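Local coordinates for protein Apc35852 (Geobacillus stearothermophilus, PDB 1U9C) that is of unknown function but belongs to the DJ-1/PfpI family, whose members include chaperones and proteases with a reactive cysteine, at residues Thr101-Pro106 with Val167-Leu172; Asn14-Thr19 with Glu54-Pro59; Leu28-Val33 with Gln204-Ser209; Tyr35-Glu40 with Ser211-Val216. One frame throughout, in Å; residues are numbered along the deposited sequence.

Contact 1: residues Thr101-Pro106 with Val167-Leu172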
# COMPACT_ATOMS: atom_id res chain seq x y z
N THR A 101 -0.49 7.30 -5.40
CA THR A 101 0.54 7.09 -4.42
C THR A 101 1.93 7.51 -4.88
O THR A 101 2.76 7.88 -4.06
CB THR A 101 0.63 5.60 -3.96
OG1 THR A 101 0.96 4.76 -5.10
CG2 THR A 101 -0.65 5.12 -3.36
N MET A 102 2.22 7.39 -6.17
CA MET A 102 3.53 7.73 -6.69
C MET A 102 3.84 9.18 -6.48
O MET A 102 5.02 9.58 -6.52
CB MET A 102 3.60 7.40 -8.19
CG MET A 102 3.48 5.87 -8.47
SD MET A 102 5.00 5.01 -7.99
CE MET A 102 6.14 5.48 -9.33
N PHE A 103 2.81 10.00 -6.30
CA PHE A 103 2.97 11.45 -6.11
C PHE A 103 2.84 11.96 -4.68
O PHE A 103 3.31 13.07 -4.39
CB PHE A 103 1.93 12.17 -6.94
CG PHE A 103 2.04 11.88 -8.40
CD1 PHE A 103 2.86 12.64 -9.21
CD2 PHE A 103 1.36 10.82 -8.95
CE1 PHE A 103 3.00 12.37 -10.54
CE2 PHE A 103 1.47 10.55 -10.27
CZ PHE A 103 2.33 11.30 -11.08
N ASP A 104 2.17 11.24 -3.80
CA ASP A 104 2.04 11.72 -2.42
C ASP A 104 2.58 10.74 -1.36
O ASP A 104 2.58 11.14 -0.19
CB ASP A 104 0.60 12.19 -2.04
CG ASP A 104 -0.47 11.13 -2.06
OD1 ASP A 104 -0.21 9.99 -2.48
OD2 ASP A 104 -1.61 11.45 -1.57
N PHE A 105 3.03 9.54 -1.71
CA PHE A 105 3.67 8.67 -0.71
C PHE A 105 5.20 8.79 -0.59
O PHE A 105 5.67 8.83 0.53
CB PHE A 105 3.36 7.17 -0.98
CG PHE A 105 2.01 6.67 -0.53
CD1 PHE A 105 1.00 7.49 -0.09
CD2 PHE A 105 1.79 5.29 -0.49
CE1 PHE A 105 -0.20 6.99 0.38
CE2 PHE A 105 0.60 4.80 -0.05
CZ PHE A 105 -0.39 5.61 0.39
N PRO A 106 5.98 8.76 -1.68
CA PRO A 106 7.41 8.55 -1.49
C PRO A 106 8.13 9.60 -0.69
O PRO A 106 9.16 9.28 -0.05
CB PRO A 106 7.94 8.43 -2.91
CG PRO A 106 6.98 9.11 -3.75
CD PRO A 106 5.63 8.87 -3.11
N VAL A 167 6.14 7.31 -18.70
CA VAL A 167 6.70 8.61 -19.03
C VAL A 167 6.24 9.74 -18.11
O VAL A 167 6.96 10.74 -18.04
CB VAL A 167 6.44 8.97 -20.50
CG1 VAL A 167 7.08 7.95 -21.41
CG2 VAL A 167 4.95 9.12 -20.80
N HIS A 168 5.11 9.57 -17.42
CA HIS A 168 4.62 10.60 -16.49
C HIS A 168 4.89 10.29 -15.03
O HIS A 168 4.38 10.97 -14.13
CB HIS A 168 3.13 10.83 -16.67
CG HIS A 168 2.76 11.54 -17.92
ND1 HIS A 168 3.21 12.82 -18.21
CD2 HIS A 168 2.09 11.12 -19.03
CE1 HIS A 168 2.72 13.19 -19.38
NE2 HIS A 168 2.08 12.16 -19.91
N MET A 169 5.61 9.21 -14.73
CA MET A 169 5.99 8.91 -13.36
C MET A 169 7.28 9.63 -13.03
O MET A 169 8.17 9.74 -13.86
CB MET A 169 6.21 7.41 -13.20
CG MET A 169 4.94 6.62 -13.30
SD MET A 169 3.62 7.00 -12.12
CE MET A 169 2.62 8.07 -13.17
N PRO A 170 7.36 10.10 -11.78
CA PRO A 170 8.54 10.77 -11.27
C PRO A 170 9.74 9.84 -11.18
O PRO A 170 10.89 10.32 -11.18
CB PRO A 170 8.10 11.24 -9.89
CG PRO A 170 7.07 10.44 -9.56
CD PRO A 170 6.27 10.13 -10.80
N PHE A 171 9.44 8.54 -11.07
CA PHE A 171 10.44 7.46 -11.11
C PHE A 171 9.67 6.18 -11.39
O PHE A 171 8.45 6.14 -11.28
CB PHE A 171 11.14 7.33 -9.76
CG PHE A 171 10.19 7.07 -8.61
CD1 PHE A 171 9.93 5.78 -8.18
CD2 PHE A 171 9.59 8.13 -7.96
CE1 PHE A 171 9.05 5.56 -7.12
CE2 PHE A 171 8.71 7.93 -6.92
CZ PHE A 171 8.45 6.64 -6.49
N LEU A 172 10.36 5.12 -11.77
CA LEU A 172 9.71 3.83 -11.96
C LEU A 172 9.86 3.01 -10.67
O LEU A 172 10.95 2.90 -10.13
CB LEU A 172 10.25 3.05 -13.17
CG LEU A 172 9.90 3.61 -14.54
CD1 LEU A 172 10.34 2.68 -15.64
CD2 LEU A 172 8.40 3.92 -14.63

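Contact 2: residues Asn14-Thr19 with Glu54-Pro59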
# COMPACT_ATOMS: atom_id res chain seq x y z
N ASN A 14 -4.33 10.60 -1.56
CA ASN A 14 -5.31 11.61 -1.88
C ASN A 14 -4.97 12.33 -3.20
O ASN A 14 -5.62 13.33 -3.51
CB ASN A 14 -5.42 12.68 -0.81
CG ASN A 14 -5.70 12.12 0.56
OD1 ASN A 14 -4.78 11.71 1.23
ND2 ASN A 14 -6.98 12.09 0.98
N HIS A 15 -4.05 11.79 -3.98
CA HIS A 15 -3.55 12.49 -5.14
C HIS A 15 -4.30 12.19 -6.39
O HIS A 15 -4.51 11.01 -6.72
CB HIS A 15 -2.09 12.15 -5.38
CG HIS A 15 -1.44 13.07 -6.33
ND1 HIS A 15 -0.89 14.26 -5.93
CD2 HIS A 15 -1.35 13.04 -7.68
CE1 HIS A 15 -0.47 14.93 -7.00
NE2 HIS A 15 -0.71 14.20 -8.08
N THR A 16 -4.64 13.20 -7.16
CA THR A 16 -5.33 12.96 -8.41
C THR A 16 -4.59 13.43 -9.67
O THR A 16 -4.84 12.94 -10.76
CB THR A 16 -6.59 13.81 -8.17
OG1 THR A 16 -7.51 13.12 -7.29
CG2 THR A 16 -7.27 14.27 -9.44
N THR A 17 -3.68 14.39 -9.58
CA THR A 17 -3.15 15.09 -10.79
C THR A 17 -1.94 14.43 -11.45
O THR A 17 -0.95 14.11 -10.80
CB THR A 17 -2.79 16.51 -10.47
OG1 THR A 17 -1.89 16.53 -9.36
CG2 THR A 17 -4.03 17.27 -10.03
N ILE A 18 -2.04 14.14 -12.73
CA ILE A 18 -0.83 13.79 -13.51
C ILE A 18 -0.69 14.78 -14.63
O ILE A 18 0.30 15.52 -14.68
CB ILE A 18 -0.92 12.36 -14.02
CG1 ILE A 18 -1.37 11.43 -12.91
CG2 ILE A 18 0.39 11.97 -14.68
CD1 ILE A 18 -1.45 9.90 -13.27
N THR A 19 -1.65 14.79 -15.56
CA THR A 19 -1.76 15.78 -16.64
C THR A 19 -3.24 16.15 -16.74
O THR A 19 -4.07 15.59 -15.98
CB THR A 19 -1.31 15.17 -17.92
OG1 THR A 19 -2.23 14.14 -18.33
CG2 THR A 19 -0.02 14.45 -17.74
N GLU A 54 -12.26 12.88 2.28
CA GLU A 54 -12.79 12.04 1.23
C GLU A 54 -11.75 11.67 0.19
O GLU A 54 -11.23 12.57 -0.48
CB GLU A 54 -14.01 12.71 0.54
CG GLU A 54 -14.64 11.94 -0.59
CD GLU A 54 -15.99 12.52 -1.02
OE1 GLU A 54 -16.30 13.71 -0.73
OE2 GLU A 54 -16.78 11.80 -1.65
N VAL A 55 -11.42 10.40 0.04
CA VAL A 55 -10.35 9.93 -0.80
C VAL A 55 -10.81 9.84 -2.24
O VAL A 55 -11.85 9.24 -2.54
CB VAL A 55 -9.93 8.60 -0.28
CG1 VAL A 55 -9.05 7.87 -1.23
CG2 VAL A 55 -9.23 8.78 1.06
N PRO A 56 -10.07 10.36 -3.19
CA PRO A 56 -10.42 10.24 -4.60
C PRO A 56 -10.06 8.87 -5.13
O PRO A 56 -9.03 8.30 -4.76
CB PRO A 56 -9.52 11.30 -5.27
CG PRO A 56 -8.28 11.31 -4.41
CD PRO A 56 -8.80 11.09 -2.98
N LEU A 57 -10.91 8.33 -5.99
CA LEU A 57 -10.67 7.02 -6.54
C LEU A 57 -10.18 7.16 -7.99
O LEU A 57 -10.70 7.99 -8.74
CB LEU A 57 -11.99 6.22 -6.52
CG LEU A 57 -12.60 6.08 -5.10
CD1 LEU A 57 -13.94 5.27 -5.10
CD2 LEU A 57 -11.54 5.45 -4.15
N ASP A 58 -9.25 6.32 -8.36
CA ASP A 58 -8.80 6.26 -9.76
C ASP A 58 -10.02 5.91 -10.57
O ASP A 58 -10.69 4.91 -10.28
CB ASP A 58 -7.72 5.26 -9.95
CG ASP A 58 -7.11 5.30 -11.33
OD1 ASP A 58 -7.84 5.15 -12.31
OD2 ASP A 58 -5.88 5.61 -11.49
N PRO A 59 -10.34 6.65 -11.62
CA PRO A 59 -11.54 6.37 -12.39
C PRO A 59 -11.54 5.03 -13.05
O PRO A 59 -12.62 4.49 -13.27
CB PRO A 59 -11.57 7.50 -13.41
CG PRO A 59 -10.47 8.37 -13.17
CD PRO A 59 -9.66 7.87 -12.09
O HOH W 1 -8.82 13.85 -0.40

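Contact 3: residues Leu28-Val33 with Gln204-Ser209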
# COMPACT_ATOMS: atom_id res chain seq x y z
N LEU A 28 -9.50 1.40 -5.96
CA LEU A 28 -10.50 1.00 -4.97
C LEU A 28 -10.33 -0.41 -4.43
O LEU A 28 -10.31 -0.62 -3.20
CB LEU A 28 -11.91 1.27 -5.51
CG LEU A 28 -13.01 0.84 -4.56
CD1 LEU A 28 -12.98 1.53 -3.19
CD2 LEU A 28 -14.34 1.10 -5.28
N GLU A 29 -10.18 -1.40 -5.29
CA GLU A 29 -10.16 -2.78 -4.83
C GLU A 29 -9.04 -3.01 -3.85
O GLU A 29 -9.12 -3.90 -2.99
CB GLU A 29 -10.01 -3.75 -6.05
CG GLU A 29 -9.81 -5.21 -5.70
CD GLU A 29 -9.64 -6.14 -6.86
OE1 GLU A 29 -9.43 -5.70 -8.01
OE2 GLU A 29 -9.69 -7.36 -6.55
N GLU A 30 -7.92 -2.35 -4.06
CA GLU A 30 -6.74 -2.55 -3.23
C GLU A 30 -6.91 -2.12 -1.79
O GLU A 30 -6.16 -2.56 -0.92
CB GLU A 30 -5.54 -1.88 -3.86
CG GLU A 30 -5.13 -2.56 -5.18
CD GLU A 30 -4.11 -1.84 -5.96
OE1 GLU A 30 -3.52 -0.91 -5.50
OE2 GLU A 30 -3.96 -2.28 -7.15
N PHE A 31 -7.86 -1.23 -1.55
CA PHE A 31 -8.35 -0.90 -0.21
C PHE A 31 -9.50 -1.81 0.20
O PHE A 31 -9.48 -2.38 1.29
CB PHE A 31 -8.82 0.56 -0.15
CG PHE A 31 -9.42 0.92 1.15
CD1 PHE A 31 -8.64 1.17 2.26
CD2 PHE A 31 -10.81 0.91 1.34
CE1 PHE A 31 -9.22 1.45 3.49
CE2 PHE A 31 -11.37 1.20 2.53
CZ PHE A 31 -10.59 1.46 3.61
N ALA A 32 -10.50 -1.93 -0.66
CA ALA A 32 -11.76 -2.54 -0.24
C ALA A 32 -11.61 -4.03 0.08
O ALA A 32 -12.15 -4.52 1.07
CB ALA A 32 -12.85 -2.35 -1.29
N VAL A 33 -10.89 -4.79 -0.75
CA VAL A 33 -10.79 -6.22 -0.50
C VAL A 33 -10.00 -6.48 0.81
O VAL A 33 -10.46 -7.23 1.67
CB VAL A 33 -10.22 -6.91 -1.72
CG1 VAL A 33 -9.60 -8.26 -1.37
CG2 VAL A 33 -11.30 -7.02 -2.81
N GLN A 204 1.63 -7.45 -6.28
CA GLN A 204 2.02 -6.85 -7.56
C GLN A 204 1.00 -5.93 -8.21
O GLN A 204 1.35 -4.97 -8.85
CB GLN A 204 2.36 -7.99 -8.52
CG GLN A 204 3.07 -7.56 -9.79
CD GLN A 204 3.43 -8.71 -10.66
OE1 GLN A 204 3.87 -9.73 -10.16
NE2 GLN A 204 3.15 -8.59 -11.94
N ASN A 205 -0.27 -6.25 -8.07
CA ASN A 205 -1.30 -5.57 -8.86
C ASN A 205 -2.69 -5.76 -8.22
O ASN A 205 -2.81 -6.38 -7.18
CB ASN A 205 -1.23 -6.10 -10.27
CG ASN A 205 -1.25 -7.58 -10.27
OD1 ASN A 205 -1.95 -8.14 -9.47
ND2 ASN A 205 -0.43 -8.23 -11.10
N PRO A 206 -3.75 -5.22 -8.83
CA PRO A 206 -5.06 -5.29 -8.18
C PRO A 206 -5.49 -6.69 -7.90
O PRO A 206 -6.10 -6.98 -6.90
CB PRO A 206 -5.99 -4.58 -9.19
CG PRO A 206 -5.14 -3.68 -9.89
CD PRO A 206 -3.79 -4.36 -10.02
N GLN A 207 -5.11 -7.59 -8.80
CA GLN A 207 -5.43 -9.00 -8.68
C GLN A 207 -4.72 -9.71 -7.51
O GLN A 207 -5.06 -10.86 -7.17
CB GLN A 207 -5.06 -9.73 -10.00
CG GLN A 207 -5.80 -9.25 -11.27
CD GLN A 207 -5.36 -7.91 -11.86
OE1 GLN A 207 -4.29 -7.39 -11.56
NE2 GLN A 207 -6.17 -7.38 -12.78
N SER A 208 -3.74 -9.03 -6.91
CA SER A 208 -3.01 -9.54 -5.75
C SER A 208 -3.55 -9.04 -4.40
O SER A 208 -2.93 -9.34 -3.37
CB SER A 208 -1.57 -9.09 -5.88
OG SER A 208 -1.03 -9.46 -7.14
N SER A 209 -4.62 -8.25 -4.40
CA SER A 209 -5.11 -7.60 -3.17
C SER A 209 -5.48 -8.60 -2.10
O SER A 209 -5.05 -8.49 -0.95
CB SER A 209 -6.29 -6.70 -3.47
OG SER A 209 -5.94 -5.66 -4.39
O HOH W 2 -7.55 -9.70 -5.10

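Contact 4: residues Tyr35-Glu40 with Ser211-Val216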
# COMPACT_ATOMS: atom_id res chain seq x y z
N TYR A 35 -9.63 -4.40 3.35
CA TYR A 35 -10.45 -3.87 4.45
C TYR A 35 -11.49 -4.93 4.86
O TYR A 35 -11.62 -5.22 6.07
CB TYR A 35 -11.15 -2.59 3.97
CG TYR A 35 -12.06 -1.92 5.01
CD1 TYR A 35 -11.53 -1.09 5.93
CD2 TYR A 35 -13.41 -2.13 5.02
CE1 TYR A 35 -12.34 -0.47 6.87
CE2 TYR A 35 -14.22 -1.47 5.98
CZ TYR A 35 -13.64 -0.65 6.85
OH TYR A 35 -14.45 -0.00 7.80
N LEU A 36 -12.17 -5.52 3.90
CA LEU A 36 -13.20 -6.51 4.21
C LEU A 36 -12.56 -7.74 4.86
O LEU A 36 -13.11 -8.30 5.84
CB LEU A 36 -13.95 -6.93 2.92
CG LEU A 36 -15.01 -8.03 2.98
CD1 LEU A 36 -16.14 -7.55 3.87
CD2 LEU A 36 -15.54 -8.45 1.62
N VAL A 37 -11.42 -8.25 4.35
CA VAL A 37 -10.71 -9.36 4.98
C VAL A 37 -10.40 -9.06 6.43
O VAL A 37 -10.67 -9.89 7.34
CB VAL A 37 -9.39 -9.71 4.19
CG1 VAL A 37 -8.44 -10.65 5.00
CG2 VAL A 37 -9.69 -10.32 2.81
N PHE A 38 -9.84 -7.87 6.70
CA PHE A 38 -9.49 -7.53 8.07
C PHE A 38 -10.71 -7.36 8.99
O PHE A 38 -10.71 -7.82 10.13
CB PHE A 38 -8.61 -6.26 8.08
CG PHE A 38 -7.32 -6.39 7.31
CD1 PHE A 38 -6.61 -7.57 7.23
CD2 PHE A 38 -6.81 -5.28 6.66
CE1 PHE A 38 -5.45 -7.66 6.52
CE2 PHE A 38 -5.64 -5.38 5.96
CZ PHE A 38 -4.96 -6.57 5.89
N GLN A 39 -11.75 -6.72 8.47
CA GLN A 39 -13.00 -6.63 9.25
C GLN A 39 -13.56 -8.02 9.55
O GLN A 39 -14.00 -8.24 10.71
CB GLN A 39 -14.02 -5.78 8.47
CG GLN A 39 -13.69 -4.34 8.42
CD GLN A 39 -13.75 -3.71 9.77
OE1 GLN A 39 -12.79 -3.12 10.26
NE2 GLN A 39 -14.86 -3.91 10.43
N GLU A 40 -13.53 -8.97 8.59
CA GLU A 40 -14.05 -10.38 8.80
C GLU A 40 -13.30 -11.07 9.89
O GLU A 40 -13.84 -11.95 10.58
CB GLU A 40 -13.90 -11.20 7.49
CG GLU A 40 -14.91 -10.90 6.39
CD GLU A 40 -14.57 -11.48 5.00
OE1 GLU A 40 -13.41 -11.87 4.67
OE2 GLU A 40 -15.48 -11.53 4.14
N SER A 211 -4.61 -11.87 -1.75
CA SER A 211 -3.53 -12.72 -1.28
C SER A 211 -2.59 -11.96 -0.39
O SER A 211 -2.08 -12.48 0.59
CB SER A 211 -2.74 -13.41 -2.42
OG SER A 211 -2.05 -12.51 -3.25
N THR A 212 -2.41 -10.68 -0.69
CA THR A 212 -1.58 -9.82 0.15
C THR A 212 -2.21 -9.72 1.51
O THR A 212 -1.53 -9.88 2.55
CB THR A 212 -1.39 -8.41 -0.50
OG1 THR A 212 -0.80 -8.58 -1.81
CG2 THR A 212 -0.36 -7.58 0.26
N ALA A 213 -3.49 -9.42 1.55
CA ALA A 213 -4.20 -9.34 2.82
C ALA A 213 -4.15 -10.64 3.60
O ALA A 213 -4.01 -10.64 4.81
CB ALA A 213 -5.64 -8.90 2.62
N GLU A 214 -4.24 -11.78 2.91
CA GLU A 214 -4.22 -13.05 3.61
C GLU A 214 -2.85 -13.37 4.19
O GLU A 214 -2.72 -14.04 5.24
CB GLU A 214 -4.72 -14.18 2.68
CG GLU A 214 -6.18 -14.02 2.27
CD GLU A 214 -7.18 -14.15 3.41
OE1 GLU A 214 -6.78 -14.57 4.53
OE2 GLU A 214 -8.39 -13.86 3.20
N LYS A 215 -1.79 -12.89 3.57
CA LYS A 215 -0.48 -12.99 4.18
C LYS A 215 -0.36 -12.19 5.47
O LYS A 215 0.29 -12.61 6.41
CB LYS A 215 0.66 -12.60 3.20
CG LYS A 215 0.98 -13.68 2.13
CD LYS A 215 1.96 -13.19 1.04
CE LYS A 215 2.41 -14.31 0.11
NZ LYS A 215 1.30 -14.82 -0.78
N VAL A 216 -0.98 -10.99 5.48
CA VAL A 216 -1.03 -10.17 6.71
C VAL A 216 -1.74 -10.93 7.79
O VAL A 216 -1.27 -11.00 8.91
CB VAL A 216 -1.62 -8.79 6.42
CG1 VAL A 216 -1.82 -8.01 7.68
CG2 VAL A 216 -0.72 -8.05 5.43

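Contact 1: residues Thr101-Pro106 with Val167-Leu172
Met102 and Phe171 make the central pair of this contact, a Met-aromatic meeting in which the methyl group rather than the sulfur lies over the ring. Met102 CE stands 3.9 Å from the centroid of the Phe171 ring and 20° off its normal, a CH-pi arrangement, while Met102 SD approaches the same ring obliquely. The methyl is also tight against the backbone, with Met102 CE 3.1 Å from Phe171 O. Bends at chi2 and chi3 curl the Met102 chain so that CE folds over the aromatic face. The edge of the same ring is met by a proline, Pro106 CG lying 3.8 Å from Phe171 CE2.

A second methionine works beside the first. Met169 crosses Met102 at about a right angle, Met169 SD touching Met102 CG at 3.8 Å, and its methyl turns to Phe103, with Met169 CE 3.9 Å from Phe103 CZ. Phe103 is bordered further by His168 O, near the plane of its ring at 3.7 Å from Phe103 CZ, and by Pro170 CD, 4.0 Å from Phe103 CE1.

Outside this apolar shell, the Asp104 carboxylate joins the short helix to the chain just past strand 7-12, OD1 hydrogen-bonded to Thr13 OG1 and OD2 to Asn14 N. Met102 also touches His130. Residues 167-172 connect helix 157-163, where Met169 and Leu172 both rest on Glu160, to helix 173-179, for which Leu172 is the N-cap residue; the contact thus packs this connection against helix 101-104, which follows strand 92-95.

Contact 2: residues Asn14-Thr19 with Glu54-Pro59
Asn14, in the loop after strand 7-12, packs on Val55 and Pro56, in the loop after the adjacent parallel strand 44-49, at the C-terminal edge of the flavodoxin-like sheet. Pro56 and Asn14 share most of the surface between them. Pro56 CG sits 3.5 Å from Asn14 O, and Pro56 CD lies 3.7 Å from Asn14 CA, so one side of the ring lies along the backbone of Asn14. In the conformer of Thr16 considered, one of two, OG1 also borders this ring, 3.4 Å from Pro56 CB, an approach that remains provisional.

The Asn14 side chain crosses that of Val55 at about a right angle, Asn14 ND2 lying 4.0 Å from Val55 CG2. The amide is well occupied. Its oxygen accepts from Gln51 N, while ND2 gives one bond to Ser49 OG and another to a water, at 2.9 Å from Asn14 ND2. That water accepts from the amide and donates to Glu54 O, 2.7 Å away, bridging the two loops. With both ends of the amide engaged, its rotation is fixed.

His15 turns from the proline and bonds within its own loop: His15 NE2 donates to Thr17 O at 2.7 Å, on a lone pair and close to the imidazole plane, and the ring stacks with Phe103 of helix 101-104.

The ring carbons of Pro56 meet the other loop by van der Waals packing, while a polar link between the loops runs through the Asn14 amide and its water.

Contact 3: residues Leu28-Val33 with Gln204-Ser209
Pro206 O is gripped twice by one residue, Ser209, while Glu29 brings its carboxylate up from the facing helix. Ser209 OG donates to Pro206 O at 2.8 Å and Ser209 N does so at 3.2 Å, both from the same face of the carbonyl plane. These bonds tie the 3-10 turn 206-208 to the start of helix 209-221, the last helix of the flavodoxin-like DJ-1/PfpI fold, as it packs beside helix 28-40.

Glu29, extended with CG anti to the backbone N (chi1 173°), places CD 3.6 Å from Pro206 O; a water joins Glu29 OE2 to Gln207 O through weak bonds. Glu30 instead sets OE2 over one face of the proline ring, 3.3 Å from Pro206 CG. Pro206 N, nearby, has no hydrogen to give this oxygen. The other oxygen, OE1, accepts a weak bond from Gly97 N, and OE2 comes close to the oxidised Cys129, a 3-sulfinoalanine. This placement is consistent with the glutamate that neighbours the reactive cysteine in DJ-1 relatives. The stem of Glu30 is packed as closely as its tip: Glu30 CG lies 3.3 Å from Ser209 OG. One turn later along the helix, Val33 CG1 rests 4.2 Å from Ser209 CB.

Contact 4: residues Tyr35-Glu40 with Ser211-Val216
Helix-on-helix packing within one layer of an alpha/beta sandwich brings Val37 and Phe38 of helix 28-40 against Ala213, Glu214 and Val216 of helix 209-221. Over these short segments the axes approach to 9.6 Å and run in nearly the same direction, with a crossing angle of -31°. The backbones come nearest at Val37 and Ala213, where the small methyl of the alanine lies between two larger neighbours: Ala213 CB is 4.1 Å from Val37 CG1 and 4.1 Å from Phe38 CZ.

Phe38 does most of the reaching. Its first torsion sets CG beside the backbone N (chi1 -60°), and the far rim of the ring is thereby carried across to the other helix. There Phe38 CE1 lies 3.7 Å from Ala213 O and 3.8 Å from Val216 CG1, both oblique to the ring, while the valine side chain itself crosses the phenylalanine at about a right angle.

In this flavodoxin-like fold both helices lie against the central sheet, and the same side chains serve both layers: Phe38 also touches Val45 of strand 44-49, and Val216 touches Ile201 of strand 200-203. Tyr35, a turn before Phe38, packs on Val45 and Val47.

At the outer rim the chemistry changes. Glu214, bent at chi2 (-66°), folds its carboxylate back over Val37, with Glu214 OE2 3.7 Å from Val37 CG1. Glu40 OE1 lies 5.6 Å from Glu214 OE2, two like charges not in contact, and both residues are exposed to solvent.

In the fold
Contacts 3 and 4 are the buried pair, joining helix 28-40 first to the turn leading into helix 209-221 and then to that helix itself, with centres about 10 Å apart. Their chemistry diverges along the way: glutamates and a serine, with Glu30 close to the oxidised cysteine, give way to mainly hydrocarbon packing over the sheet. Contact 1 is partly buried and contact 2 lies at the surface; the first rests on methionine side chains, aromatic rings and prolines, the second on a proline, an amide and a water. These two touch each other directly, whereas contacts 2 and 3 meet lightly through Leu57 and Leu28. Contacts 1 and 4 lie on opposite sides of the chain's centre.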